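Local coordinates for Lin2722 protein (Listeria innocua, PDB 3DS8), which is of unknown function but belongs to an alpha/beta hydrolase family and may be a serine hydrolase, at residues A[37-42]-A[47-52]; A[57-62]-A[238-243]; A[66-71]-A[77-82]; A[86-91]-A[120-125]. All blocks are in the same frame, centred on the assembly; numbering follows the deposited sequence.

Contact 1: residues A[37-42]-A[47-52]; sequences LTMTVN and IKFEGK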
loop_
_atom_site.group_PDB
_atom_site.type_symbol
_atom_site.label_atom_id
_atom_site.label_comp_id
_atom_site.label_asym_id
_atom_site.label_seq_id
_atom_site.Cartn_x
_atom_site.Cartn_y
_atom_site.Cartn_z
ATOM N N LEU A 37 9.683 14.743 1.971
ATOM C CA LEU A 37 9.850 14.884 3.409
ATOM C C LEU A 37 10.074 13.457 3.964
ATOM O O LEU A 37 9.535 12.493 3.420
ATOM C CB LEU A 37 8.557 15.506 3.947
ATOM C CG LEU A 37 8.342 15.841 5.383
ATOM C CD1 LEU A 37 7.100 16.741 5.543
ATOM C CD2 LEU A 37 8.189 14.582 6.061
ATOM N N THR A 38 10.924 13.306 4.984
ATOM C CA THR A 38 11.034 12.027 5.691
ATOM C C THR A 38 10.361 12.166 7.051
ATOM O O THR A 38 10.580 13.146 7.749
ATOM C CB THR A 38 12.501 11.560 5.815
ATOM O OG1 THR A 38 12.994 11.243 4.505
ATOM C CG2 THR A 38 12.638 10.321 6.736
HETATM N N MSE A 39 9.517 11.199 7.414
HETATM C CA MSE A 39 8.850 11.218 8.704
HETATM C C MSE A 39 9.060 9.888 9.354
HETATM O O MSE A 39 8.930 8.871 8.705
HETATM C CB MSE A 39 7.342 11.380 8.601
HETATM C CG MSE A 39 6.848 12.710 8.237
HETATM SE SE MSE A 39 4.870 12.707 8.529
HETATM C CE MSE A 39 4.779 12.781 10.413
ATOM N N THR A 40 9.323 9.880 10.656
ATOM C CA THR A 40 9.432 8.615 11.333
ATOM C C THR A 40 8.663 8.669 12.652
ATOM O O THR A 40 8.469 9.747 13.232
ATOM C CB THR A 40 10.906 8.298 11.562
ATOM O OG1 THR A 40 11.510 9.375 12.257
ATOM C CG2 THR A 40 11.677 8.136 10.204
ATOM N N VAL A 41 8.232 7.511 13.127
ATOM C CA VAL A 41 7.427 7.432 14.366
ATOM C C VAL A 41 7.958 6.279 15.204
ATOM O O VAL A 41 8.492 5.290 14.686
ATOM C CB VAL A 41 5.880 7.316 14.091
ATOM C CG1 VAL A 41 5.531 6.008 13.294
ATOM C CG2 VAL A 41 5.030 7.346 15.421
ATOM N N ASN A 42 7.849 6.460 16.514
ATOM C CA ASN A 42 8.283 5.502 17.502
ATOM C C ASN A 42 7.130 5.412 18.499
ATOM O O ASN A 42 6.718 6.429 19.073
ATOM C CB ASN A 42 9.535 6.051 18.168
ATOM C CG ASN A 42 10.158 5.125 19.172
ATOM O OD1 ASN A 42 9.550 4.171 19.684
ATOM N ND2 ASN A 42 11.393 5.436 19.505
ATOM N N ILE A 47 7.676 11.639 17.172
ATOM C CA ILE A 47 7.388 11.829 15.741
ATOM C C ILE A 47 8.463 12.789 15.234
ATOM O O ILE A 47 8.698 13.809 15.847
ATOM C CB ILE A 47 6.017 12.507 15.517
ATOM C CG1 ILE A 47 4.862 11.615 15.951
ATOM C CG2 ILE A 47 5.803 12.874 14.027
ATOM C CD1 ILE A 47 4.787 10.352 15.204
ATOM N N LYS A 48 9.060 12.485 14.108
ATOM C CA LYS A 48 10.128 13.317 13.569
ATOM C C LYS A 48 9.851 13.593 12.132
ATOM O O LYS A 48 9.508 12.662 11.402
ATOM C CB LYS A 48 11.453 12.591 13.664
ATOM C CG LYS A 48 12.640 13.445 13.240
ATOM C CD LYS A 48 14.016 12.657 13.190
ATOM C CE LYS A 48 14.095 11.467 14.185
ATOM N NZ LYS A 48 15.519 10.951 14.300
ATOM N N PHE A 49 9.999 14.857 11.750
ATOM C CA PHE A 49 9.912 15.318 10.366
ATOM C C PHE A 49 11.306 15.802 9.994
ATOM O O PHE A 49 11.935 16.557 10.771
ATOM C CB PHE A 49 9.057 16.589 10.200
ATOM C CG PHE A 49 7.602 16.466 10.568
ATOM C CD1 PHE A 49 6.623 16.529 9.580
ATOM C CD2 PHE A 49 7.210 16.411 11.890
ATOM C CE1 PHE A 49 5.253 16.500 9.913
ATOM C CE2 PHE A 49 5.830 16.364 12.241
ATOM C CZ PHE A 49 4.862 16.409 11.251
ATOM N N GLU A 50 11.761 15.418 8.810
ATOM C CA GLU A 50 12.984 15.980 8.208
ATOM C C GLU A 50 12.647 16.517 6.833
ATOM O O GLU A 50 12.207 15.767 5.946
ATOM C CB GLU A 50 14.060 14.913 8.088
ATOM C CG GLU A 50 14.529 14.362 9.431
ATOM C CD GLU A 50 15.386 13.093 9.268
ATOM O OE1 GLU A 50 14.818 11.963 9.112
ATOM O OE2 GLU A 50 16.635 13.239 9.294
ATOM N N GLY A 51 12.819 17.827 6.671
ATOM C CA GLY A 51 12.502 18.515 5.438
ATOM C C GLY A 51 11.290 19.419 5.609
ATOM O O GLY A 51 10.645 19.423 6.653
ATOM N N LYS A 52 10.979 20.178 4.590
ATOM C CA LYS A 52 9.867 21.100 4.616
ATOM C C LYS A 52 9.297 21.107 3.217
ATOM O O LYS A 52 10.051 21.275 2.257
ATOM C CB LYS A 52 10.362 22.509 4.956
ATOM C CG LYS A 52 9.288 23.615 4.867
ATOM C CD LYS A 52 8.342 23.481 6.032
ATOM C CE LYS A 52 7.074 24.355 5.949
ATOM N NZ LYS A 52 6.489 24.544 7.307
HETATM O O HOH W 1 12.382 11.684 10.240
#
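M39 and F49 meet on the face of the antiparallel hairpin that also carries V41 and I47, where the selenomethionine lays its terminal methyl over the phenyl ring. CE stands over the ring face, 4.0 Å from the F49 centroid and 22° off the ring normal, a CH-pi contact; the selenium approaches the same ring obliquely, as in a Met-aromatic pair. A bend at the last torsion of M39 (chi3 74°) turns the methyl back over the ring, where it also touches CG2 of I47, 3.8 Å from M39 CE. L37 reaches the ring from a different quarter, its CD1 lying near the ring plane at the edge, 4.1 Å from F49 CD1. The whole is a beta hairpin, strands 36-42 and 46-50, in the mixed sheet of an alpha/beta hydrolase fold, with 46-50 the outermost strand at that edge of the sheet; helix 73-91 runs beneath the apolar row, with Y91 against L37 and R90 against F49. M39-F49 and V41-I47 are non-hydrogen-bonded pairs, whereas T38-E50 and T40-K48 are hydrogen-bonded pairs with two backbone bonds each, among them E50 N to T38 O at 2.8 Å. On the opposite face the residues are polar. CG2 of T38 lies alongside the E50 carboxylate, 3.6 Å from OE1, and OG1 of T40 leans on CB of K48 at 3.5 Å. A water joins this edge, hydrogen-bonded to E50 OE1 at 2.7 Å, probably as donor, and to T40 OG1, with a weak further bond to K48 O.

Contact 2: residues A[57-62]-A[238-243]; sequences AKRPII and FLEKFK. With SO4 (sulfate ion), chain F.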
loop_
_atom_site.group_PDB
_atom_site.type_symbol
_atom_site.label_atom_id
_atom_site.label_comp_id
_atom_site.label_asym_id
_atom_site.label_seq_id
_atom_site.Cartn_x
_atom_site.Cartn_y
_atom_site.Cartn_z
ATOM N N ALA A 57 5.182 22.661 -3.989
ATOM C CA ALA A 57 5.276 21.185 -3.996
ATOM C C ALA A 57 4.316 20.545 -4.966
ATOM O O ALA A 57 3.126 20.841 -4.971
ATOM C CB ALA A 57 5.098 20.579 -2.558
ATOM N N LYS A 58 4.839 19.620 -5.768
ATOM C CA LYS A 58 4.057 18.832 -6.696
ATOM C C LYS A 58 4.138 17.367 -6.308
ATOM O O LYS A 58 5.212 16.814 -6.250
ATOM C CB LYS A 58 4.610 19.013 -8.106
ATOM C CG LYS A 58 3.911 18.218 -9.169
ATOM C CD LYS A 58 4.409 18.587 -10.575
ATOM C CE LYS A 58 5.759 17.969 -10.927
ATOM N NZ LYS A 58 6.215 18.378 -12.302
ATOM N N ARG A 59 3.001 16.764 -6.003
ATOM C CA ARG A 59 2.903 15.368 -5.563
ATOM C C ARG A 59 3.991 15.025 -4.542
ATOM O O ARG A 59 4.751 14.069 -4.697
ATOM C CB ARG A 59 2.952 14.430 -6.795
ATOM C CG ARG A 59 1.839 14.745 -7.778
ATOM C CD ARG A 59 0.531 14.224 -7.239
ATOM N NE ARG A 59 0.373 12.777 -7.458
ATOM C CZ ARG A 59 -0.281 11.935 -6.660
ATOM N NH1 ARG A 59 -0.762 12.309 -5.470
ATOM N NH2 ARG A 59 -0.410 10.677 -7.039
ATOM N N PRO A 60 4.040 15.785 -3.453
ATOM C CA PRO A 60 5.170 15.618 -2.542
ATOM C C PRO A 60 5.196 14.217 -1.945
ATOM O O PRO A 60 4.164 13.662 -1.591
ATOM C CB PRO A 60 4.939 16.692 -1.484
ATOM C CG PRO A 60 3.480 16.934 -1.529
ATOM C CD PRO A 60 3.097 16.805 -2.966
ATOM N N ILE A 61 6.385 13.650 -1.863
ATOM C CA ILE A 61 6.594 12.322 -1.326
ATOM C C ILE A 61 6.894 12.378 0.188
ATOM O O ILE A 61 7.738 13.159 0.670
ATOM C CB ILE A 61 7.704 11.601 -2.114
ATOM C CG1 ILE A 61 7.216 11.335 -3.551
ATOM C CG2 ILE A 61 8.145 10.278 -1.407
ATOM C CD1 ILE A 61 8.310 10.800 -4.440
ATOM N N ILE A 62 6.182 11.551 0.933
ATOM C CA ILE A 62 6.448 11.358 2.356
ATOM C C ILE A 62 7.083 9.981 2.564
ATOM O O ILE A 62 6.428 8.936 2.475
ATOM C CB ILE A 62 5.168 11.500 3.200
ATOM C CG1 ILE A 62 4.380 12.768 2.812
ATOM C CG2 ILE A 62 5.514 11.382 4.737
ATOM C CD1 ILE A 62 5.059 14.110 2.988
ATOM N N PHE A 238 -0.546 3.987 -11.975
ATOM C CA PHE A 238 -1.713 4.093 -11.115
ATOM C C PHE A 238 -1.787 5.459 -10.435
ATOM O O PHE A 238 -2.854 6.074 -10.328
ATOM C CB PHE A 238 -1.643 2.990 -10.081
ATOM C CG PHE A 238 -2.910 2.766 -9.332
ATOM C CD1 PHE A 238 -4.034 2.268 -9.988
ATOM C CD2 PHE A 238 -2.980 3.015 -7.965
ATOM C CE1 PHE A 238 -5.199 1.959 -9.257
ATOM C CE2 PHE A 238 -4.115 2.729 -7.245
ATOM C CZ PHE A 238 -5.219 2.200 -7.886
ATOM N N LEU A 239 -0.628 5.978 -10.034
ATOM C CA LEU A 239 -0.573 7.256 -9.320
ATOM C C LEU A 239 -0.736 8.453 -10.219
ATOM O O LEU A 239 -1.289 9.456 -9.787
ATOM C CB LEU A 239 0.738 7.399 -8.515
ATOM C CG LEU A 239 1.021 6.447 -7.354
ATOM C CD1 LEU A 239 2.475 6.662 -6.829
ATOM C CD2 LEU A 239 -0.041 6.613 -6.242
ATOM N N GLU A 240 -0.257 8.376 -11.456
ATOM C CA GLU A 240 -0.167 9.570 -12.271
ATOM C C GLU A 240 -0.998 9.550 -13.541
ATOM O O GLU A 240 -1.225 10.599 -14.090
ATOM C CB GLU A 240 1.300 9.857 -12.604
ATOM C CG GLU A 240 2.157 10.143 -11.361
ATOM C CD GLU A 240 1.670 11.283 -10.495
ATOM O OE1 GLU A 240 1.114 12.244 -11.041
ATOM O OE2 GLU A 240 1.877 11.190 -9.255
ATOM N N LYS A 241 -1.412 8.382 -14.008
ATOM C CA LYS A 241 -2.106 8.240 -15.313
ATOM C C LYS A 241 -3.514 7.703 -15.170
ATOM O O LYS A 241 -4.434 8.184 -15.862
ATOM C CB LYS A 241 -1.298 7.345 -16.252
ATOM C CG LYS A 241 0.065 7.894 -16.588
ATOM C CD LYS A 241 -0.049 9.221 -17.271
ATOM C CE LYS A 241 1.254 9.703 -17.879
ATOM N NZ LYS A 241 1.014 10.810 -18.813
ATOM N N PHE A 242 -3.697 6.743 -14.272
ATOM C CA PHE A 242 -4.995 6.130 -14.059
ATOM C C PHE A 242 -5.971 7.126 -13.433
ATOM O O PHE A 242 -5.710 7.688 -12.366
ATOM C CB PHE A 242 -4.882 4.890 -13.178
ATOM C CG PHE A 242 -6.228 4.264 -12.863
ATOM C CD1 PHE A 242 -6.951 3.659 -13.844
ATOM C CD2 PHE A 242 -6.757 4.321 -11.574
ATOM C CE1 PHE A 242 -8.206 3.089 -13.581
ATOM C CE2 PHE A 242 -8.020 3.761 -11.296
ATOM C CZ PHE A 242 -8.726 3.137 -12.300
ATOM N N LYS A 243 -7.117 7.294 -14.083
ATOM C CA LYS A 243 -8.146 8.173 -13.550
ATOM C C LYS A 243 -9.484 7.533 -13.895
ATOM O O LYS A 243 -9.648 7.006 -14.986
ATOM C CB LYS A 243 -8.036 9.558 -14.198
ATOM C CG LYS A 243 -6.761 10.388 -13.854
ATOM C CD LYS A 243 -6.950 11.291 -12.580
ATOM C CE LYS A 243 -5.610 11.898 -11.997
ATOM N NZ LYS A 243 -5.745 12.504 -10.571
HETATM S S SO4 F . -8.633 9.597 -9.551
HETATM O O1 SO4 F . -9.348 10.874 -9.721
HETATM O O2 SO4 F . -9.409 8.594 -10.344
HETATM O O3 SO4 F . -7.228 9.706 -10.008
HETATM O O4 SO4 F . -8.492 9.273 -8.107
#
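R59 and E240 approach each other from opposite directions and join in a salt bridge. The shortest bond runs from R59 NE to E240 OE2 at 2.8 Å, with an N-H...O angle of 155°. OE2 is met on its syn side, slightly out of the carboxylate plane, and lies near the guanidinium edge, tilted somewhat out of its plane; the two flat groups are turned 52° apart. R59 NH2 adds a weak bond to the same OE2 at 3.2 Å. NH2 also makes a weak bond to the backbone oxygen of L239, 3.1 Å from L239 O, and rests against that residue's CB. Bends at chi2 and chi3 fold the arginine chain, while a bend at chi2 of E240 brings its carboxylate round to meet it. Two further partners grip R59 directly: NH1 is hydrogen-bonded to I4 O, and NH2 forms a salt bridge with D97. Farther out, I6 of strand 6-9 lies against R59, L239 and E240, where the loop before strand 61-66 meets L239 and E240 of helix 229-240. Nearby, K243 NZ bonds weakly to O3 of a sulfate at 3.2 Å, an ion probably from the crystallisation liquor. The carboxylates of E240 and D97 probably offset the positive charge of R59 and of the nearby R125 and K243.

Contact 3: residues A[66-71]-A[77-82]; sequences FEQNQA and SKWLKI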
loop_
_atom_site.group_PDB
_atom_site.type_symbol
_atom_site.label_atom_id
_atom_site.label_comp_id
_atom_site.label_asym_id
_atom_site.label_seq_id
_atom_site.Cartn_x
_atom_site.Cartn_y
_atom_site.Cartn_z
ATOM N N PHE A 66 8.827 3.417 10.370
ATOM C CA PHE A 66 8.504 2.963 11.727
ATOM C C PHE A 66 9.759 2.470 12.439
ATOM O O PHE A 66 10.381 1.492 11.999
ATOM C CB PHE A 66 7.519 1.806 11.655
ATOM C CG PHE A 66 6.175 2.173 11.115
ATOM C CD1 PHE A 66 5.265 2.820 11.916
ATOM C CD2 PHE A 66 5.822 1.883 9.804
ATOM C CE1 PHE A 66 3.999 3.163 11.432
ATOM C CE2 PHE A 66 4.592 2.268 9.297
ATOM C CZ PHE A 66 3.653 2.881 10.141
ATOM N N GLU A 67 10.130 3.089 13.563
ATOM C CA GLU A 67 11.298 2.595 14.319
ATOM C C GLU A 67 11.084 1.133 14.766
ATOM O O GLU A 67 12.027 0.325 14.790
ATOM C CB GLU A 67 11.558 3.423 15.572
ATOM C CG GLU A 67 12.804 2.912 16.315
ATOM C CD GLU A 67 13.590 3.965 17.112
ATOM O OE1 GLU A 67 13.086 5.087 17.360
ATOM O OE2 GLU A 67 14.747 3.642 17.482
ATOM N N GLN A 68 9.851 0.824 15.129
ATOM C CA GLN A 68 9.453 -0.537 15.483
ATOM C C GLN A 68 9.069 -1.246 14.194
ATOM O O GLN A 68 7.891 -1.392 13.864
ATOM C CB GLN A 68 8.319 -0.539 16.510
ATOM C CG GLN A 68 8.816 -0.150 17.913
ATOM C CD GLN A 68 8.744 1.312 18.191
ATOM O OE1 GLN A 68 7.797 1.979 17.771
ATOM N NE2 GLN A 68 9.713 1.828 18.959
ATOM N N ASN A 69 10.098 -1.669 13.470
ATOM C CA ASN A 69 9.966 -2.042 12.047
ATOM C C ASN A 69 9.622 -3.514 11.830
ATOM O O ASN A 69 9.587 -3.998 10.694
ATOM C CB ASN A 69 11.199 -1.565 11.249
ATOM C CG ASN A 69 12.462 -2.394 11.519
ATOM O OD1 ASN A 69 12.540 -3.106 12.496
ATOM N ND2 ASN A 69 13.492 -2.216 10.681
ATOM N N GLN A 70 9.315 -4.225 12.917
ATOM C CA GLN A 70 8.788 -5.611 12.820
ATOM C C GLN A 70 7.452 -5.759 13.536
ATOM O O GLN A 70 6.961 -6.871 13.720
ATOM C CB GLN A 70 9.773 -6.646 13.368
ATOM C CG GLN A 70 11.109 -6.581 12.749
ATOM C CD GLN A 70 11.249 -7.374 11.491
ATOM O OE1 GLN A 70 10.283 -7.894 10.944
ATOM N NE2 GLN A 70 12.504 -7.480 11.006
ATOM N N ALA A 71 6.810 -4.639 13.868
ATOM C CA ALA A 71 5.507 -4.698 14.530
ATOM C C ALA A 71 4.363 -5.058 13.594
ATOM O O ALA A 71 4.489 -5.061 12.353
ATOM C CB ALA A 71 5.218 -3.313 15.259
ATOM N N SER A 77 -0.666 0.897 11.644
ATOM C CA SER A 77 -1.780 1.773 11.259
ATOM C C SER A 77 -2.129 2.792 12.329
ATOM O O SER A 77 -2.390 3.959 12.017
ATOM C CB SER A 77 -2.984 0.939 10.926
ATOM O OG SER A 77 -4.081 1.737 10.527
ATOM N N LYS A 78 -2.193 2.350 13.595
ATOM C CA LYS A 78 -2.437 3.261 14.733
ATOM C C LYS A 78 -1.358 4.327 14.861
ATOM O O LYS A 78 -1.664 5.496 15.072
ATOM C CB LYS A 78 -2.514 2.472 16.041
ATOM C CG LYS A 78 -3.704 1.552 16.124
ATOM C CD LYS A 78 -3.742 0.855 17.486
ATOM C CE LYS A 78 -4.475 -0.459 17.410
ATOM N NZ LYS A 78 -5.814 -0.312 16.727
ATOM N N TRP A 79 -0.096 3.932 14.697
ATOM C CA TRP A 79 1.013 4.890 14.763
ATOM C C TRP A 79 1.029 5.847 13.560
ATOM O O TRP A 79 1.321 7.047 13.704
ATOM C CB TRP A 79 2.347 4.172 14.906
ATOM C CG TRP A 79 2.411 3.310 16.096
ATOM C CD1 TRP A 79 1.728 3.461 17.276
ATOM C CD2 TRP A 79 3.212 2.141 16.241
ATOM N NE1 TRP A 79 2.034 2.414 18.140
ATOM C CE2 TRP A 79 2.949 1.599 17.525
ATOM C CE3 TRP A 79 4.116 1.490 15.418
ATOM C CZ2 TRP A 79 3.590 0.442 17.991
ATOM C CZ3 TRP A 79 4.737 0.325 15.878
ATOM C CH2 TRP A 79 4.500 -0.160 17.153
ATOM N N LEU A 80 0.699 5.316 12.390
ATOM C CA LEU A 80 0.553 6.135 11.188
ATOM C C LEU A 80 -0.521 7.206 11.383
ATOM O O LEU A 80 -0.293 8.368 11.036
ATOM C CB LEU A 80 0.223 5.248 9.992
ATOM C CG LEU A 80 -0.007 5.908 8.631
ATOM C CD1 LEU A 80 1.265 6.630 8.208
ATOM C CD2 LEU A 80 -0.407 4.847 7.621
ATOM N N LYS A 81 -1.676 6.827 11.932
ATOM C CA LYS A 81 -2.747 7.798 12.229
ATOM C C LYS A 81 -2.248 8.953 13.086
ATOM O O LYS A 81 -2.510 10.105 12.812
ATOM C CB LYS A 81 -3.936 7.112 12.939
ATOM C CG LYS A 81 -4.860 8.008 13.830
ATOM C CD LYS A 81 -5.952 8.562 13.040
ATOM C CE LYS A 81 -7.087 9.142 13.904
ATOM N NZ LYS A 81 -6.865 9.454 15.358
ATOM N N ILE A 82 -1.496 8.636 14.131
ATOM C CA ILE A 82 -0.976 9.659 15.036
ATOM C C ILE A 82 -0.078 10.629 14.260
ATOM O O ILE A 82 -0.192 11.850 14.395
ATOM C CB ILE A 82 -0.219 9.024 16.226
ATOM C CG1 ILE A 82 -1.215 8.241 17.119
ATOM C CG2 ILE A 82 0.537 10.082 17.033
ATOM C CD1 ILE A 82 -0.540 7.308 18.141
#
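W79 receives F66, Q68 and A71 round its indole, and the contact is made by van der Waals packing, with no hydrogen bond across it. Among the aromatic contacts, F66 and W79 cross obliquely: F66 CD1 comes to the edge of the indole, near its plane, 3.9 Å from W79 CE3. W79 CB, in turn, lies in the plane of the F66 ring at its edge, 4.0 Å from F66 CE1. CB of A71 sits obliquely against the six-membered part of the indole, 3.7 Å from W79 CZ3, and CB of Q68 touches the same carbon at 3.7 Å. L80, one residue on, offers its CB to F66 CZ at 4.2 Å. The polar element is the amide of Q68, which a bend at chi2 (91°) carries back over the indole. OE1 stands 3.9 Å above the W79 plane toward the rim, and the amide is turned 79° against the ring. Its bonds lie elsewhere: NE2 goes to N42 and OE1 to the backbone N of S43. The backbone O of Q68 takes the indole NH of W76, on whose ring F66 also stacks. V41 of the neighbouring strand touches both F66 and W79. Q68 is the centre of an inverse gamma turn in the connection from strand 61-66 to helix 73-91, which begins the beta-alpha-beta crossover leading on to parallel strand 95-101.

Contact 4: residues A[86-91]-A[120-125]; sequences DLKSRY and TVPTLR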
loop_
_atom_site.group_PDB
_atom_site.type_symbol
_atom_site.label_atom_id
_atom_site.label_comp_id
_atom_site.label_asym_id
_atom_site.label_seq_id
_atom_site.Cartn_x
_atom_site.Cartn_y
_atom_site.Cartn_z
ATOM N N ASP A 86 -0.474 14.841 12.737
ATOM C CA ASP A 86 0.540 15.911 12.764
ATOM C C ASP A 86 0.814 16.446 11.369
ATOM O O ASP A 86 0.951 17.666 11.191
ATOM C CB ASP A 86 1.842 15.391 13.372
ATOM C CG ASP A 86 1.765 15.221 14.860
ATOM O OD1 ASP A 86 0.812 15.747 15.490
ATOM O OD2 ASP A 86 2.690 14.589 15.419
ATOM N N LEU A 87 0.901 15.556 10.383
ATOM C CA LEU A 87 1.117 15.990 8.987
ATOM C C LEU A 87 0.018 16.921 8.517
ATOM O O LEU A 87 0.303 17.976 7.940
ATOM C CB LEU A 87 1.204 14.801 8.052
ATOM C CG LEU A 87 1.604 15.114 6.599
ATOM C CD1 LEU A 87 3.038 15.767 6.484
ATOM C CD2 LEU A 87 1.501 13.881 5.725
ATOM N N LYS A 88 -1.234 16.539 8.785
ATOM C CA LYS A 88 -2.384 17.342 8.349
ATOM C C LYS A 88 -2.403 18.668 9.128
ATOM O O LYS A 88 -2.709 19.739 8.567
ATOM C CB LYS A 88 -3.709 16.598 8.498
ATOM C CG LYS A 88 -4.919 17.380 7.879
ATOM C CD LYS A 88 -6.175 16.551 7.679
ATOM C CE LYS A 88 -7.281 17.357 7.003
ATOM N NZ LYS A 88 -7.938 18.171 8.016
ATOM N N SER A 89 -2.084 18.600 10.420
ATOM C CA SER A 89 -1.999 19.813 11.212
ATOM C C SER A 89 -1.009 20.799 10.632
ATOM O O SER A 89 -1.317 22.009 10.549
ATOM C CB SER A 89 -1.633 19.509 12.655
ATOM O OG SER A 89 -1.710 20.695 13.407
ATOM N N ARG A 90 0.171 20.314 10.262
ATOM C CA ARG A 90 1.232 21.148 9.669
ATOM C C ARG A 90 0.888 21.678 8.277
ATOM O O ARG A 90 1.099 22.863 8.020
ATOM C CB ARG A 90 2.563 20.369 9.614
ATOM C CG ARG A 90 3.744 21.140 9.042
ATOM C CD ARG A 90 5.066 20.343 9.047
ATOM N NE ARG A 90 6.204 21.255 8.843
ATOM C CZ ARG A 90 7.444 20.921 8.462
ATOM N NH1 ARG A 90 7.793 19.683 8.164
ATOM N NH2 ARG A 90 8.345 21.889 8.376
ATOM N N TYR A 91 0.380 20.825 7.386
ATOM C CA TYR A 91 0.217 21.186 5.982
ATOM C C TYR A 91 -1.210 21.209 5.453
ATOM O O TYR A 91 -1.426 21.676 4.332
ATOM C CB TYR A 91 1.030 20.250 5.084
ATOM C CG TYR A 91 2.523 20.335 5.267
ATOM C CD1 TYR A 91 3.227 21.427 4.814
ATOM C CD2 TYR A 91 3.222 19.321 5.912
ATOM C CE1 TYR A 91 4.600 21.520 4.984
ATOM C CE2 TYR A 91 4.602 19.395 6.065
ATOM C CZ TYR A 91 5.275 20.493 5.595
ATOM O OH TYR A 91 6.640 20.583 5.747
ATOM N N THR A 120 -9.474 14.596 10.935
ATOM C CA THR A 120 -8.176 15.015 11.482
ATOM C C THR A 120 -6.979 14.384 10.763
ATOM O O THR A 120 -5.837 14.760 11.021
ATOM C CB THR A 120 -8.052 14.691 12.977
ATOM O OG1 THR A 120 -7.967 13.264 13.148
ATOM C CG2 THR A 120 -9.221 15.323 13.753
ATOM N N VAL A 121 -7.223 13.406 9.885
ATOM C CA VAL A 121 -6.130 12.870 9.065
ATOM C C VAL A 121 -6.500 12.901 7.575
ATOM O O VAL A 121 -7.682 12.927 7.251
ATOM C CB VAL A 121 -5.753 11.414 9.488
ATOM C CG1 VAL A 121 -5.347 11.361 10.967
ATOM C CG2 VAL A 121 -6.909 10.451 9.206
ATOM N N PRO A 122 -5.492 12.867 6.681
ATOM C CA PRO A 122 -5.848 12.866 5.263
ATOM C C PRO A 122 -6.581 11.582 4.863
ATOM O O PRO A 122 -6.270 10.488 5.344
ATOM C CB PRO A 122 -4.511 13.010 4.570
ATOM C CG PRO A 122 -3.558 13.504 5.650
ATOM C CD PRO A 122 -4.034 12.814 6.847
ATOM N N THR A 123 -7.553 11.709 3.984
ATOM C CA THR A 123 -8.284 10.540 3.521
ATOM C C THR A 123 -7.375 9.824 2.500
ATOM O O THR A 123 -6.815 10.478 1.619
ATOM C CB THR A 123 -9.569 10.918 2.777
ATOM O OG1 THR A 123 -9.231 11.737 1.668
ATOM C CG2 THR A 123 -10.479 11.691 3.607
ATOM N N LEU A 124 -7.237 8.509 2.609
ATOM C CA LEU A 124 -6.463 7.742 1.608
ATOM C C LEU A 124 -7.287 7.675 0.324
ATOM O O LEU A 124 -8.472 7.383 0.346
ATOM C CB LEU A 124 -6.172 6.332 2.109
ATOM C CG LEU A 124 -5.134 5.497 1.423
ATOM C CD1 LEU A 124 -3.753 6.169 1.412
ATOM C CD2 LEU A 124 -5.089 4.119 2.160
ATOM N N ARG A 125 -6.659 8.016 -0.780
ATOM C CA ARG A 125 -7.280 8.016 -2.076
ATOM C C ARG A 125 -6.801 6.792 -2.886
ATOM O O ARG A 125 -7.562 5.857 -3.107
ATOM C CB ARG A 125 -6.997 9.325 -2.801
ATOM C CG ARG A 125 -7.655 9.400 -4.185
ATOM C CD ARG A 125 -7.248 10.617 -4.978
ATOM N NE ARG A 125 -5.844 10.621 -5.363
ATOM C CZ ARG A 125 -5.353 11.390 -6.329
ATOM N NH1 ARG A 125 -6.151 12.222 -7.004
ATOM N NH2 ARG A 125 -4.085 11.319 -6.636
#
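K88 lays the aliphatic part of its side chain along the backbone of T120, V121 and P122. Its CG stands anti to the backbone N (chi1 -173°), and the chain stays extended as far as CE, which draws the methylenes out across the peptide groups of the loop. CB lies 3.8 Å from T120 O, and farther along CD comes to 3.7 Å from V121 C. P122 meets the base of the same chain from its ring, with its CD 4.1 Å from K88 CB. T120 and V121 direct their own side chains away from the helix, leaving backbone atoms to receive the lysine. Only at the last torsion does K88 bend (chi4 -81°), and NZ then hydrogen-bonds to the backbone oxygen of K119, just before the loop segment. Apolar methylenes thus pack on the peptides while the ammonium group finds a carbonyl. Other turns of the helix continue the packing: K81 and E85 touch V121, and M84 touches P122. T123 then enters strand 123-130, paired with strand 95-101. The contact therefore fits helix 73-91 against the loop leading into a central parallel strand, in the layered helix-on-sheet arrangement of the alpha/beta hydrolase fold.

How the contacts relate
Contact 1 lies on the same side of the chain's centre as contact 3 and as contact 4; the centres of these three are about 13 to 16 Å apart, while that of contact 2 lies about 16 to 23 Å from each of them. Contact 1 comes first along the chain and closes before the others open; contact 2 then spans most of the remaining chain, enclosing contacts 3 and 4 in sequence. Strand 61-66 pairs with 36-42, L37 N reaching I61 O at 2.8 Å, so contacts 1 and 2 share the sheet. Helix 73-91 serves both contacts 3 and 4 and packs on the hairpin of contact 1. Together they tie the hairpin edge of the sheet, helix 73-91 and helix 229-240 together within the alpha/beta hydrolase fold.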